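PDB 2PBZ: hypothetical protein from Thermococcus kodakarensis, which probably works as an ATP-dependent, metal-requiring ligase of purine (IMP) biosynthesis, forming a carbon-nitrogen bond. Local coordinates for residues E23-R28 against R296-A301; S12-L17 against L42-D47; P167-Y172 against V189-L194. One frame throughout, in Å; residues are numbered along the deposited sequence.

Contact 1: E23-R28 against R296-A301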
loop_
_atom_site.group_PDB
_atom_site.type_symbol
_atom_site.label_atom_id
_atom_site.label_comp_id
_atom_site.label_asym_id
_atom_site.label_seq_id
_atom_site.Cartn_x
_atom_site.Cartn_y
_atom_site.Cartn_z
ATOM N N GLU A 23 -10.622 11.851 -18.561
ATOM C CA GLU A 23 -10.314 13.149 -19.143
ATOM C C GLU A 23 -11.266 13.472 -20.284
ATOM O O GLU A 23 -11.057 14.424 -21.033
ATOM C CB GLU A 23 -8.872 13.178 -19.643
ATOM C CG GLU A 23 -7.840 13.252 -18.536
ATOM C CD GLU A 23 -7.996 14.501 -17.706
ATOM O OE1 GLU A 23 -8.019 15.594 -18.307
ATOM O OE2 GLU A 23 -8.095 14.398 -16.461
ATOM N N GLY A 24 -12.310 12.659 -20.410
ATOM C CA GLY A 24 -13.301 12.882 -21.447
ATOM C C GLY A 24 -13.019 12.300 -22.817
ATOM O O GLY A 24 -13.816 12.490 -23.741
ATOM N N PHE A 25 -11.896 11.604 -22.966
ATOM C CA PHE A 25 -11.559 10.997 -24.249
ATOM C C PHE A 25 -12.356 9.742 -24.506
ATOM O O PHE A 25 -12.926 9.158 -23.588
ATOM C CB PHE A 25 -10.079 10.648 -24.313
ATOM C CG PHE A 25 -9.197 11.830 -24.496
ATOM C CD1 PHE A 25 -8.390 12.282 -23.454
ATOM C CD2 PHE A 25 -9.198 12.520 -25.709
ATOM C CE1 PHE A 25 -7.589 13.417 -23.612
ATOM C CE2 PHE A 25 -8.408 13.652 -25.890
ATOM C CZ PHE A 25 -7.596 14.109 -24.838
ATOM N N LYS A 26 -12.390 9.329 -25.764
ATOM C CA LYS A 26 -13.108 8.127 -26.149
ATOM C C LYS A 26 -12.106 6.998 -26.023
ATOM O O LYS A 26 -10.910 7.222 -26.152
ATOM C CB LYS A 26 -13.619 8.241 -27.589
ATOM C CG LYS A 26 -15.076 7.855 -27.746
ATOM C CD LYS A 26 -15.951 8.737 -26.880
ATOM C CE LYS A 26 -17.415 8.320 -26.921
ATOM N NZ LYS A 26 -18.255 9.117 -25.960
ATOM N N THR A 27 -12.601 5.788 -25.809
ATOM C CA THR A 27 -11.749 4.625 -25.588
ATOM C C THR A 27 -11.846 3.473 -26.585
ATOM O O THR A 27 -12.942 3.079 -26.981
ATOM C CB THR A 27 -12.032 4.080 -24.164
ATOM O OG1 THR A 27 -11.445 4.958 -23.197
ATOM C CG2 THR A 27 -11.502 2.686 -23.986
ATOM N N ARG A 28 -10.684 2.936 -26.967
ATOM C CA ARG A 28 -10.594 1.784 -27.863
ATOM C C ARG A 28 -9.520 0.816 -27.389
ATOM O O ARG A 28 -8.354 1.180 -27.265
ATOM C CB ARG A 28 -10.262 2.185 -29.289
ATOM C CG ARG A 28 -9.880 0.994 -30.163
ATOM C CD ARG A 28 -9.511 1.425 -31.556
ATOM N NE ARG A 28 -10.623 2.086 -32.227
ATOM C CZ ARG A 28 -10.479 2.962 -33.217
ATOM N NH1 ARG A 28 -9.262 3.273 -33.638
ATOM N NH2 ARG A 28 -11.542 3.531 -33.772
ATOM N N ARG A 296 -4.360 13.693 -19.477
ATOM C CA ARG A 296 -4.531 15.119 -19.228
ATOM C C ARG A 296 -3.545 15.905 -20.073
ATOM O O ARG A 296 -3.811 17.046 -20.456
ATOM C CB ARG A 296 -4.330 15.468 -17.758
ATOM C CG ARG A 296 -4.370 16.969 -17.535
ATOM C CD ARG A 296 -4.796 17.320 -16.146
ATOM N NE ARG A 296 -6.067 16.694 -15.814
ATOM C CZ ARG A 296 -6.726 16.893 -14.678
ATOM N NH1 ARG A 296 -6.235 17.715 -13.758
ATOM N NH2 ARG A 296 -7.864 16.255 -14.450
ATOM N N GLU A 297 -2.412 15.274 -20.364
ATOM C CA GLU A 297 -1.383 15.893 -21.175
ATOM C C GLU A 297 -1.962 16.048 -22.571
ATOM O O GLU A 297 -1.771 17.059 -23.238
ATOM C CB GLU A 297 -0.141 15.004 -21.230
ATOM C CG GLU A 297 1.026 15.650 -21.948
ATOM C CD GLU A 297 1.682 16.724 -21.118
ATOM O OE1 GLU A 297 0.966 17.502 -20.445
ATOM O OE2 GLU A 297 2.917 16.791 -21.149
ATOM N N LEU A 298 -2.682 15.024 -22.994
ATOM C CA LEU A 298 -3.309 15.004 -24.293
ATOM C C LEU A 298 -4.367 16.099 -24.368
ATOM O O LEU A 298 -4.363 16.919 -25.282
ATOM C CB LEU A 298 -3.938 13.638 -24.512
ATOM C CG LEU A 298 -4.026 13.088 -25.930
ATOM C CD1 LEU A 298 -2.675 13.213 -26.629
ATOM C CD2 LEU A 298 -4.477 11.635 -25.869
ATOM N N ARG A 299 -5.264 16.130 -23.392
ATOM C CA ARG A 299 -6.330 17.128 -23.384
ATOM C C ARG A 299 -5.783 18.552 -23.344
ATOM O O ARG A 299 -6.343 19.456 -23.959
ATOM C CB ARG A 299 -7.248 16.919 -22.188
ATOM C CG ARG A 299 -8.590 17.601 -22.337
ATOM C CD ARG A 299 -9.260 17.736 -20.992
ATOM N NE ARG A 299 -8.401 18.501 -20.096
ATOM C CZ ARG A 299 -8.783 19.591 -19.432
ATOM N NH1 ARG A 299 -10.023 20.051 -19.555
ATOM N NH2 ARG A 299 -7.910 20.237 -18.660
ATOM N N LEU A 300 -4.698 18.758 -22.603
ATOM C CA LEU A 300 -4.110 20.079 -22.519
ATOM C C LEU A 300 -3.576 20.486 -23.876
ATOM O O LEU A 300 -3.713 21.629 -24.281
ATOM C CB LEU A 300 -2.973 20.104 -21.502
ATOM C CG LEU A 300 -3.394 20.109 -20.044
ATOM C CD1 LEU A 300 -2.156 20.195 -19.177
ATOM C CD2 LEU A 300 -4.325 21.291 -19.784
ATOM N N ALA A 301 -2.957 19.543 -24.571
ATOM C CA ALA A 301 -2.423 19.820 -25.888
ATOM C C ALA A 301 -3.559 20.168 -26.863
ATOM O O ALA A 301 -3.440 21.092 -27.663
ATOM C CB ALA A 301 -1.633 18.618 -26.387
#
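Glu23, just past the end of helix 13-22, reaches Arg296 and Arg299 on one side of helix 290-302, while Phe25, two residues on, presses its ring against Leu298 and the helix backbone. Arg296 comes side-on and grips a single oxygen with two nitrogens: NH2 to Glu23 OE2 at 2.7 Å, using the syn lone pair, and NE to the same oxygen at 3.1 Å, arriving from above the carboxylate plane. The carboxylate and guanidinium planes are 61° apart, and the side chains cross at about a right angle. A bend in the glutamate chain at chi2 (-61°) folds the carboxylate back toward the arginine. Arg292 also binds OE2, and Glu286 takes the other end of Arg296. Replacing Glu23 with alanine is likely to leave Arg292, Arg296 and Arg299 massed without their shared counter-charge, with Glu286 and Trp284 still holding Arg296 from its other sides. Phe25 is buried, as Glu23 is, and the two make the tight part. Its CZ touches Leu298 CB at 3.7 Å, Leu298 CD2 lies over the rim of one face, and the ring edge meets the backbone at Arg299 N. The loose side is at Arg299: its NE sits 3.4 Å from Glu23 OE1, which lies far out of the guanidinium plane, so charge alone links them, and its stronger partner is Glu303. Here the partly exposed Arg296 and Arg299 border the solvent side, and Gly24 is exposed. A salt-bridge network beside a buried aromatic thus joins the alpha-to-beta turn of a Rossmann-like beta-alpha-beta unit to a helix in the ATP-grasp family region.

Contact 2: S12-L17 against L42-D47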
loop_
_atom_site.group_PDB
_atom_site.type_symbol
_atom_site.label_atom_id
_atom_site.label_comp_id
_atom_site.label_asym_id
_atom_site.label_seq_id
_atom_site.Cartn_x
_atom_site.Cartn_y
_atom_site.Cartn_z
ATOM N N SER A 12 -0.794 -2.169 -18.508
ATOM C CA SER A 12 -1.415 -1.077 -17.776
ATOM C C SER A 12 -2.507 -0.382 -18.574
ATOM O O SER A 12 -2.696 0.819 -18.439
ATOM C CB SER A 12 -0.344 -0.061 -17.399
ATOM O OG SER A 12 0.306 0.409 -18.559
ATOM N N SER A 13 -3.218 -1.142 -19.404
ATOM C CA SER A 13 -4.280 -0.591 -20.222
ATOM C C SER A 13 -5.487 -0.171 -19.411
ATOM O O SER A 13 -6.256 0.684 -19.851
ATOM C CB SER A 13 -4.711 -1.596 -21.289
ATOM O OG SER A 13 -5.271 -2.772 -20.731
ATOM N N LEU A 14 -5.650 -0.762 -18.230
ATOM C CA LEU A 14 -6.775 -0.436 -17.358
ATOM C C LEU A 14 -6.607 0.969 -16.842
ATOM O O LEU A 14 -7.519 1.794 -16.904
ATOM C CB LEU A 14 -6.833 -1.406 -16.182
ATOM C CG LEU A 14 -7.099 -2.856 -16.592
ATOM C CD1 LEU A 14 -6.920 -3.770 -15.404
ATOM C CD2 LEU A 14 -8.505 -2.977 -17.163
ATOM N N GLN A 15 -5.417 1.226 -16.320
ATOM C CA GLN A 15 -5.051 2.525 -15.792
ATOM C C GLN A 15 -5.152 3.548 -16.925
ATOM O O GLN A 15 -5.741 4.614 -16.770
ATOM C CB GLN A 15 -3.620 2.453 -15.290
ATOM C CG GLN A 15 -3.130 3.677 -14.599
ATOM C CD GLN A 15 -1.619 3.708 -14.509
ATOM O OE1 GLN A 15 -0.948 2.681 -14.667
ATOM N NE2 GLN A 15 -1.074 4.883 -14.258
ATOM N N ILE A 16 -4.574 3.199 -18.066
ATOM C CA ILE A 16 -4.579 4.061 -19.240
ATOM C C ILE A 16 -5.980 4.439 -19.719
ATOM O O ILE A 16 -6.283 5.625 -19.858
ATOM C CB ILE A 16 -3.803 3.403 -20.408
ATOM C CG1 ILE A 16 -2.320 3.319 -20.062
ATOM C CG2 ILE A 16 -4.015 4.198 -21.698
ATOM C CD1 ILE A 16 -1.507 2.529 -21.040
ATOM N N LEU A 17 -6.830 3.436 -19.965
ATOM C CA LEU A 17 -8.198 3.689 -20.432
ATOM C C LEU A 17 -9.065 4.428 -19.413
ATOM O O LEU A 17 -9.823 5.313 -19.775
ATOM C CB LEU A 17 -8.872 2.380 -20.845
ATOM C CG LEU A 17 -8.236 1.599 -22.007
ATOM C CD1 LEU A 17 -9.112 0.419 -22.390
ATOM C CD2 LEU A 17 -8.048 2.506 -23.204
ATOM N N LEU A 42 -15.938 -4.301 -18.702
ATOM C CA LEU A 42 -15.523 -3.025 -18.121
ATOM C C LEU A 42 -16.148 -1.800 -18.794
ATOM O O LEU A 42 -16.016 -1.593 -19.992
ATOM C CB LEU A 42 -13.994 -2.910 -18.158
ATOM C CG LEU A 42 -13.244 -4.074 -17.523
ATOM C CD1 LEU A 42 -11.775 -3.890 -17.700
ATOM C CD2 LEU A 42 -13.598 -4.175 -16.057
ATOM N N PRO A 43 -16.827 -0.962 -18.013
ATOM C CA PRO A 43 -17.474 0.243 -18.525
ATOM C C PRO A 43 -16.513 1.304 -19.044
ATOM O O PRO A 43 -16.936 2.366 -19.466
ATOM C CB PRO A 43 -18.256 0.752 -17.314
ATOM C CG PRO A 43 -18.554 -0.483 -16.563
ATOM C CD PRO A 43 -17.249 -1.222 -16.631
ATOM N N ILE A 44 -15.219 1.036 -19.014
ATOM C CA ILE A 44 -14.268 2.046 -19.469
ATOM C C ILE A 44 -13.858 1.897 -20.927
ATOM O O ILE A 44 -13.125 2.741 -21.459
ATOM C CB ILE A 44 -12.991 2.052 -18.599
ATOM C CG1 ILE A 44 -12.356 0.665 -18.631
ATOM C CG2 ILE A 44 -13.330 2.501 -17.178
ATOM C CD1 ILE A 44 -10.960 0.608 -18.070
ATOM N N VAL A 45 -14.323 0.834 -21.573
ATOM C CA VAL A 45 -13.987 0.611 -22.972
ATOM C C VAL A 45 -15.169 0.897 -23.901
ATOM O O VAL A 45 -16.259 0.337 -23.734
ATOM C CB VAL A 45 -13.524 -0.837 -23.222
ATOM C CG1 VAL A 45 -12.964 -0.972 -24.623
ATOM C CG2 VAL A 45 -12.514 -1.244 -22.191
ATOM N N ASP A 46 -14.947 1.767 -24.883
ATOM C CA ASP A 46 -15.988 2.102 -25.837
ATOM C C ASP A 46 -15.897 1.181 -27.055
ATOM O O ASP A 46 -16.814 0.407 -27.323
ATOM C CB ASP A 46 -15.880 3.575 -26.242
ATOM C CG ASP A 46 -15.932 4.517 -25.035
ATOM O OD1 ASP A 46 -16.585 4.174 -24.029
ATOM O OD2 ASP A 46 -15.326 5.610 -25.088
ATOM N N ASP A 47 -14.795 1.247 -27.784
ATOM C CA ASP A 47 -14.621 0.382 -28.947
ATOM C C ASP A 47 -13.674 -0.752 -28.592
ATOM O O ASP A 47 -12.546 -0.509 -28.229
ATOM C CB ASP A 47 -14.065 1.190 -30.128
ATOM C CG ASP A 47 -13.843 0.342 -31.377
ATOM O OD1 ASP A 47 -14.442 -0.752 -31.474
ATOM O OD2 ASP A 47 -13.085 0.776 -32.276
#
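Leu14 and Leu17, on one side of helix 13-22, meet Leu42, Ile44 and Val45 in an apolar side-chain contact between that helix and the loop leading from helix 36-40 into strand 47-50, within the Rossmann-like part of the chain. Ile44 is the wedge. Its CD1 enters between the two leucines, 3.9 Å from Leu17 CB and 3.8 Å from the backbone oxygen Leu14 O, at the point where the backbones come nearest. The side chain gets there with CG1 set between the backbone N and the carbonyl carbon (chi1 58°) and its outer end fully extended, which sends CD1 straight at the helix. Next to the wedge Leu14 CD2 meets Leu42 CD1, the two side chains crossing at about a right angle; the modelled gap of 3.4 Å is short for two methyl groups and deserves little weight. Nearer strand 27-31, Leu17 CD1 rests on Val45 CG2 at 3.8 Å. All three loop residues belong to a type I turn from Leu42 to Val45, closed by a weak bond from Val45 N to Leu42 O, and this tight turn gathers them in front of the helix. Behind them Leu17 and Val45 continue onto Leu29 of the central parallel strand 27-31. The second subunit covers the outer side: its Leu282 packs on Ile44, its Tyr283 on Leu42, and its Glu221 bonds the backbone N of Leu14 near the start of the helix. With aliphatic carbons doing nearly all the touching, the turn is fitted to the helix by shape and by exclusion of water, and the directional bonds come next door, where Asp46 and Asp47 reach Thr27 and Arg28.

Contact 3: P167-Y172 against V189-L194. With ATP (adenosine-5'-triphosphate), chain D.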
loop_
_atom_site.group_PDB
_atom_site.type_symbol
_atom_site.label_atom_id
_atom_site.label_comp_id
_atom_site.label_asym_id
_atom_site.label_seq_id
_atom_site.Cartn_x
_atom_site.Cartn_y
_atom_site.Cartn_z
ATOM N N PRO A 167 21.550 -6.389 -1.608
ATOM C CA PRO A 167 20.303 -6.630 -0.871
ATOM C C PRO A 167 19.803 -5.295 -0.350
ATOM O O PRO A 167 20.603 -4.477 0.097
ATOM C CB PRO A 167 20.740 -7.557 0.266
ATOM C CG PRO A 167 22.213 -7.949 -0.096
ATOM C CD PRO A 167 22.707 -6.715 -0.769
ATOM N N GLY A 168 18.507 -5.025 -0.438
ATOM C CA GLY A 168 18.064 -3.755 0.107
ATOM C C GLY A 168 17.079 -2.943 -0.691
ATOM O O GLY A 168 17.460 -2.056 -1.441
ATOM N N VAL A 169 15.803 -3.236 -0.495
ATOM C CA VAL A 169 14.718 -2.549 -1.161
ATOM C C VAL A 169 14.990 -1.995 -2.558
ATOM O O VAL A 169 15.905 -1.182 -2.795
ATOM C CB VAL A 169 14.152 -1.406 -0.281
ATOM C CG1 VAL A 169 15.172 -0.320 -0.096
ATOM C CG2 VAL A 169 12.888 -0.856 -0.924
ATOM N N TYR A 170 14.160 -2.453 -3.485
ATOM C CA TYR A 170 14.233 -2.031 -4.866
ATOM C C TYR A 170 13.085 -1.077 -5.124
ATOM O O TYR A 170 11.911 -1.414 -4.962
ATOM C CB TYR A 170 14.202 -3.251 -5.787
ATOM C CG TYR A 170 15.569 -3.879 -5.844
ATOM C CD1 TYR A 170 16.103 -4.527 -4.729
ATOM C CD2 TYR A 170 16.394 -3.700 -6.958
ATOM C CE1 TYR A 170 17.425 -4.968 -4.714
ATOM C CE2 TYR A 170 17.718 -4.135 -6.949
ATOM C CZ TYR A 170 18.230 -4.762 -5.826
ATOM O OH TYR A 170 19.550 -5.146 -5.801
ATOM N N LEU A 171 13.465 0.136 -5.509
ATOM C CA LEU A 171 12.528 1.211 -5.751
ATOM C C LEU A 171 12.395 1.584 -7.209
ATOM O O LEU A 171 13.376 1.708 -7.931
ATOM C CB LEU A 171 12.973 2.421 -4.940
ATOM C CG LEU A 171 13.124 2.091 -3.451
ATOM C CD1 LEU A 171 13.937 3.192 -2.771
ATOM C CD2 LEU A 171 11.745 1.931 -2.806
ATOM N N TYR A 172 11.158 1.779 -7.624
ATOM C CA TYR A 172 10.872 2.127 -8.998
ATOM C C TYR A 172 10.229 3.509 -9.024
ATOM O O TYR A 172 9.057 3.677 -8.699
ATOM C CB TYR A 172 9.976 1.042 -9.610
ATOM C CG TYR A 172 10.613 -0.322 -9.520
ATOM C CD1 TYR A 172 10.718 -0.978 -8.293
ATOM C CD2 TYR A 172 11.220 -0.908 -10.628
ATOM C CE1 TYR A 172 11.428 -2.178 -8.168
ATOM C CE2 TYR A 172 11.930 -2.117 -10.516
ATOM C CZ TYR A 172 12.037 -2.744 -9.280
ATOM O OH TYR A 172 12.774 -3.904 -9.151
ATOM N N VAL A 189 6.465 6.208 -6.287
ATOM C CA VAL A 189 7.535 5.261 -6.056
ATOM C C VAL A 189 6.860 3.928 -5.788
ATOM O O VAL A 189 6.049 3.775 -4.883
ATOM C CB VAL A 189 8.428 5.622 -4.854
ATOM C CG1 VAL A 189 9.562 4.613 -4.762
ATOM C CG2 VAL A 189 8.974 7.037 -5.004
ATOM N N ASP A 190 7.238 2.966 -6.605
ATOM C CA ASP A 190 6.699 1.645 -6.563
ATOM C C ASP A 190 7.688 0.660 -5.961
ATOM O O ASP A 190 8.880 0.913 -5.888
ATOM C CB ASP A 190 6.352 1.251 -8.002
ATOM C CG ASP A 190 5.893 -0.166 -8.121
ATOM O OD1 ASP A 190 4.803 -0.472 -7.577
ATOM O OD2 ASP A 190 6.623 -0.974 -8.749
ATOM N N GLU A 191 7.155 -0.470 -5.524
ATOM C CA GLU A 191 7.929 -1.568 -4.966
ATOM C C GLU A 191 7.297 -2.826 -5.562
ATOM O O GLU A 191 6.087 -3.004 -5.453
ATOM C CB GLU A 191 7.800 -1.566 -3.448
ATOM C CG GLU A 191 8.452 -2.742 -2.768
ATOM C CD GLU A 191 8.673 -2.490 -1.285
ATOM O OE1 GLU A 191 7.682 -2.178 -0.572
ATOM O OE2 GLU A 191 9.847 -2.607 -0.855
ATOM N N ARG A 192 8.095 -3.673 -6.209
ATOM C CA ARG A 192 7.576 -4.886 -6.839
ATOM C C ARG A 192 7.213 -6.014 -5.867
ATOM O O ARG A 192 7.836 -6.182 -4.807
ATOM C CB ARG A 192 8.594 -5.459 -7.844
ATOM C CG ARG A 192 9.197 -4.476 -8.832
ATOM C CD ARG A 192 8.359 -4.289 -10.079
ATOM N NE ARG A 192 8.062 -2.883 -10.315
ATOM C CZ ARG A 192 8.422 -2.207 -11.398
ATOM N NH1 ARG A 192 9.109 -2.807 -12.363
ATOM N NH2 ARG A 192 8.080 -0.934 -11.509
ATOM N N VAL A 193 6.182 -6.771 -6.229
ATOM C CA VAL A 193 5.769 -7.936 -5.458
ATOM C C VAL A 193 6.261 -9.087 -6.328
ATOM O O VAL A 193 5.730 -9.339 -7.401
ATOM C CB VAL A 193 4.229 -8.033 -5.257
ATOM C CG1 VAL A 193 3.893 -9.286 -4.426
ATOM C CG2 VAL A 193 3.720 -6.808 -4.540
ATOM N N LEU A 194 7.315 -9.749 -5.865
ATOM C CA LEU A 194 7.926 -10.860 -6.584
ATOM C C LEU A 194 7.519 -12.197 -6.015
ATOM O O LEU A 194 7.008 -12.269 -4.891
ATOM C CB LEU A 194 9.453 -10.728 -6.527
ATOM C CG LEU A 194 10.128 -9.859 -7.595
ATOM C CD1 LEU A 194 9.363 -8.571 -7.804
ATOM C CD2 LEU A 194 11.558 -9.588 -7.167
HETATM P PG ATP D . 12.818 -7.418 -17.581
HETATM O O1G ATP D . 14.047 -6.745 -18.181
HETATM O O2G ATP D . 12.475 -8.773 -18.471
HETATM O O3G ATP D . 11.535 -6.397 -17.620
HETATM P PB ATP D . 13.472 -6.515 -15.115
HETATM O O1B ATP D . 14.680 -5.841 -15.647
HETATM O O2B ATP D . 12.210 -5.491 -15.114
HETATM O O3B ATP D . 13.125 -7.832 -16.025
HETATM P PA ATP D . 14.114 -6.025 -12.424
HETATM O O1A ATP D . 13.079 -4.985 -12.227
HETATM O O2A ATP D . 15.537 -5.345 -12.729
HETATM O O3A ATP D . 13.727 -7.098 -13.628
HETATM O "O5'" ATP D . 14.202 -7.009 -11.152
HETATM C "C5'" ATP D . 14.430 -6.312 -9.965
HETATM C "C4'" ATP D . 14.429 -7.398 -8.897
HETATM O "O4'" ATP D . 15.488 -8.387 -9.118
HETATM C "C3'" ATP D . 14.590 -6.828 -7.488
HETATM O "O3'" ATP D . 13.449 -7.139 -6.731
HETATM C "C2'" ATP D . 15.837 -7.457 -6.909
HETATM O "O2'" ATP D . 15.504 -8.232 -5.742
HETATM C "C1'" ATP D . 16.442 -8.323 -8.030
HETATM N N9 ATP D . 17.710 -7.683 -8.447
HETATM C C8 ATP D . 17.931 -6.898 -9.561
HETATM N N7 ATP D . 19.162 -6.509 -9.608
HETATM C C5 ATP D . 19.823 -7.003 -8.527
HETATM C C6 ATP D . 21.166 -6.933 -8.040
HETATM N N6 ATP D . 22.122 -6.198 -8.749
HETATM N N1 ATP D . 21.481 -7.586 -6.867
HETATM C C2 ATP D . 20.568 -8.297 -6.177
HETATM N N3 ATP D . 19.301 -8.387 -6.613
HETATM C C4 ATP D . 18.901 -7.774 -7.767
HETATM O O HOH W 1 10.569 -3.957 -5.079
#
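Tyr172, stacked on Arg192 across the hairpin, gives its hydroxyl to ATP, donating to the alpha-phosphate oxygen O1A over a long 3.3 Å. Tyr170 and Leu194 add to this first shell: one face of the Tyr170 ring lies against the ribose, with C2' 3.5 Å above the ring centre, and Leu194 CD2 reaches O3'. Tyr170 OH lies over the face of the adenine, near C6, and bonds Ile166 O. The second shell fixes Tyr172. The guanidinium of Arg192 lies flat over one face of the ring, centres 3.6 Å apart and planes at 20°, a cation-pi stack, although its closest carbons are modelled too near each other. Bends at chi2 (-86°) and chi3 fold the arginine back over the ring. Asp190 then holds Arg192 in place: NE, at 2.9 Å, and NH2 both reach Asp190 OD2 within the guanidinium plane, and Asp270 takes NH2 as well. Further out, the backbones pair Tyr172 with Asp190 as an antiparallel hydrogen-bonded pair, Tyr172 N to Asp190 O at 3.0 Å and Asp190 N to Tyr172 O at 2.9 Å. Toward Tyr170 and Arg192 the strands diverge, and one water spans the gap, giving to Tyr170 O and accepting from Arg192 N. Leu171 and Val189 pack together, continuing onto Leu219. The hairpin of strands 170-178 and 183-194 lies inside a five-stranded antiparallel sheet, 211-216 flanking 183-194 and 249-255 flanking 170-178, while Arg215 of the third subunit pairs with Glu191.

Along the chain contact 2 closes before contact 3 opens, whereas the segments of contacts 1 and 2 alternate and contact 3 is nested in the long loop that contact 1 closes. Contacts 1 and 2 are neighbours, centres about 13 Å apart, joined where strand 27-31 meets strand 47-50: Arg28 NE bridges to Asp47 OD2 at 2.8 Å. Contact 3 lies about 31 Å from contact 1 and 27 Å from contact 2, centre to centre, in the antiparallel sheet that forms part of the ATP pocket. Contact 1 thus ties the Rossmann-like region to the chain's last helix, contact 2 builds that region against the second subunit, and contact 3 lines part of the nucleotide pocket.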